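Local coordinates for uncharacterized protein (Sulfolobus solfataricus, PDB 4WWM) that probably serves as a ubiquitin-like modifier of the Urm1 family, attached to other proteins and linked to the archaeal proteasome pathway, at residues L52-G57 / I73-P78. Sequence-based numbering, arbitrary orientation.
Sequences LILING and IIEIIP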
loop_
_atom_site.group_PDB
_atom_site.type_symbol
_atom_site.label_atom_id
_atom_site.label_comp_id
_atom_site.label_asym_id
_atom_site.label_seq_id
_atom_site.Cartn_x
_atom_site.Cartn_y
_atom_site.Cartn_z
ATOM N N LEU A 52 -4.582 0.936 -6.923
ATOM C CA LEU A 52 -5.525 1.545 -5.996
ATOM C C LEU A 52 -5.205 1.089 -4.585
ATOM O O LEU A 52 -4.694 -0.016 -4.389
ATOM C CB LEU A 52 -6.957 1.164 -6.362
ATOM C CG LEU A 52 -7.357 1.465 -7.805
ATOM C CD1 LEU A 52 -8.753 0.952 -8.064
ATOM C CD2 LEU A 52 -7.269 2.956 -8.092
ATOM N N ILE A 53 -5.500 1.942 -3.610
ATOM C CA ILE A 53 -5.294 1.594 -2.212
ATOM C C ILE A 53 -6.583 1.785 -1.430
ATOM O O ILE A 53 -7.194 2.855 -1.463
ATOM C CB ILE A 53 -4.174 2.431 -1.567
ATOM C CG1 ILE A 53 -2.871 2.261 -2.354
ATOM C CG2 ILE A 53 -3.979 2.022 -0.107
ATOM C CD1 ILE A 53 -1.705 3.044 -1.791
ATOM N N LEU A 54 -6.991 0.727 -0.736
ATOM C CA LEU A 54 -8.119 0.791 0.176
ATOM C C LEU A 54 -7.604 0.777 1.606
ATOM O O LEU A 54 -6.704 0.009 1.942
ATOM C CB LEU A 54 -9.078 -0.379 -0.050
ATOM C CG LEU A 54 -9.700 -0.497 -1.443
ATOM C CD1 LEU A 54 -10.638 -1.693 -1.500
ATOM C CD2 LEU A 54 -10.431 0.780 -1.829
ATOM N N ILE A 55 -8.166 1.650 2.432
ATOM C CA ILE A 55 -7.931 1.617 3.865
ATOM C C ILE A 55 -9.253 1.257 4.527
ATOM O O ILE A 55 -10.210 2.028 4.470
ATOM C CB ILE A 55 -7.407 2.961 4.397
ATOM C CG1 ILE A 55 -6.097 3.327 3.692
ATOM C CG2 ILE A 55 -7.198 2.888 5.905
ATOM C CD1 ILE A 55 -5.578 4.722 3.999
ATOM N N ASN A 56 -9.302 0.075 5.133
ATOM C CA ASN A 56 -10.534 -0.454 5.708
ATOM C C ASN A 56 -11.680 -0.421 4.700
ATOM O O ASN A 56 -12.811 -0.085 5.042
ATOM C CB ASN A 56 -10.913 0.324 6.968
ATOM C CG ASN A 56 -9.850 0.234 8.049
ATOM O OD1 ASN A 56 -9.187 -0.791 8.197
ATOM N ND2 ASN A 56 -9.680 1.311 8.806
ATOM N N GLY A 57 -11.366 -0.755 3.452
ATOM C CA GLY A 57 -12.375 -0.915 2.419
ATOM C C GLY A 57 -12.721 0.350 1.654
ATOM O O GLY A 57 -13.527 0.303 0.722
ATOM N N ILE A 73 -6.539 -1.915 7.928
ATOM C CA ILE A 73 -6.226 -2.861 6.868
ATOM C C ILE A 73 -6.041 -2.113 5.555
ATOM O O ILE A 73 -6.968 -1.472 5.057
ATOM C CB ILE A 73 -7.329 -3.921 6.713
ATOM C CG1 ILE A 73 -7.505 -4.692 8.027
ATOM C CG2 ILE A 73 -6.987 -4.876 5.570
ATOM C CD1 ILE A 73 -8.676 -5.654 8.033
ATOM N N ILE A 74 -4.834 -2.205 5.008
ATOM C CA ILE A 74 -4.481 -1.530 3.766
ATOM C C ILE A 74 -4.403 -2.533 2.620
ATOM O O ILE A 74 -3.543 -3.406 2.618
ATOM C CB ILE A 74 -3.131 -0.798 3.895
ATOM C CG1 ILE A 74 -3.190 0.217 5.041
ATOM C CG2 ILE A 74 -2.775 -0.108 2.584
ATOM C CD1 ILE A 74 -1.844 0.801 5.418
ATOM N N GLU A 75 -5.295 -2.400 1.643
ATOM C CA GLU A 75 -5.289 -3.286 0.482
ATOM C C GLU A 75 -4.692 -2.565 -0.715
ATOM O O GLU A 75 -5.143 -1.479 -1.074
ATOM C CB GLU A 75 -6.702 -3.764 0.144
ATOM C CG GLU A 75 -7.363 -4.590 1.230
ATOM C CD GLU A 75 -8.786 -4.966 0.874
ATOM O OE1 GLU A 75 -8.984 -5.603 -0.180
ATOM O OE2 GLU A 75 -9.705 -4.616 1.643
ATOM N N ILE A 76 -3.676 -3.170 -1.324
ATOM C CA ILE A 76 -3.060 -2.613 -2.522
ATOM C C ILE A 76 -3.494 -3.457 -3.716
ATOM O O ILE A 76 -3.169 -4.643 -3.808
ATOM C CB ILE A 76 -1.527 -2.562 -2.409
ATOM C CG1 ILE A 76 -1.125 -1.862 -1.106
ATOM C CG2 ILE A 76 -0.935 -1.822 -3.604
ATOM C CD1 ILE A 76 0.357 -1.873 -0.831
ATOM N N ILE A 77 -4.240 -2.828 -4.618
ATOM C CA ILE A 77 -4.939 -3.527 -5.690
ATOM C C ILE A 77 -4.532 -3.006 -7.066
ATOM O O ILE A 77 -4.723 -1.825 -7.363
ATOM C CB ILE A 77 -6.467 -3.372 -5.544
ATOM C CG1 ILE A 77 -6.912 -3.807 -4.144
ATOM C CG2 ILE A 77 -7.191 -4.178 -6.619
ATOM C CD1 ILE A 77 -8.362 -3.500 -3.831
ATOM N N PRO A 78 -3.979 -3.884 -7.920
ATOM C CA PRO A 78 -3.702 -3.450 -9.291
ATOM C C PRO A 78 -4.938 -3.549 -10.190
ATOM O O PRO A 78 -5.739 -4.469 -10.019
ATOM C CB PRO A 78 -2.611 -4.416 -9.746
ATOM C CG PRO A 78 -2.900 -5.665 -9.000
ATOM C CD PRO A 78 -3.475 -5.248 -7.668
HETATM O O HOH W 1 -8.890 -2.232 3.116
#
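L52-I55 and I73-P78 pair as antiparallel strands, their axes 4.6 Å apart and L52 and L54 forming the hydrogen-bonded pairs with I77 and E75. Past L54 the ladder continues into the turn, where N56 N donates to I73 O at 2.8 Å. The side chain of N56 then stands in for a strand carbonyl: with CG beside its own backbone N (chi1 -61°), OD1 accepts I73 N at 2.9 Å, the donor tilted 33° from the amide plane, while ND2 is held by D72. On the face carrying I53 and I74, these two isoleucines lie side by side, their CG2 methyls 3.6 Å apart, and both reach helix 26-33, I53 touching L30 and I74 touching V29. The other face is partly exposed; there L54 slants across I77, CD1 to CD1 at 3.7 Å, and the CB atoms of L54 and E75 meet at 4.1 Å. The extended E75 side chain brings OE2 within 2.9 Å of a water that also bonds I73 O and G57 N, tying the strand to the turn. Strand 73-78, flanked by 51-55 and the parallel strand 3-6, is the central strand of the ubiquitin-like beta-grasp fold, whose sheet packs one face against the helix.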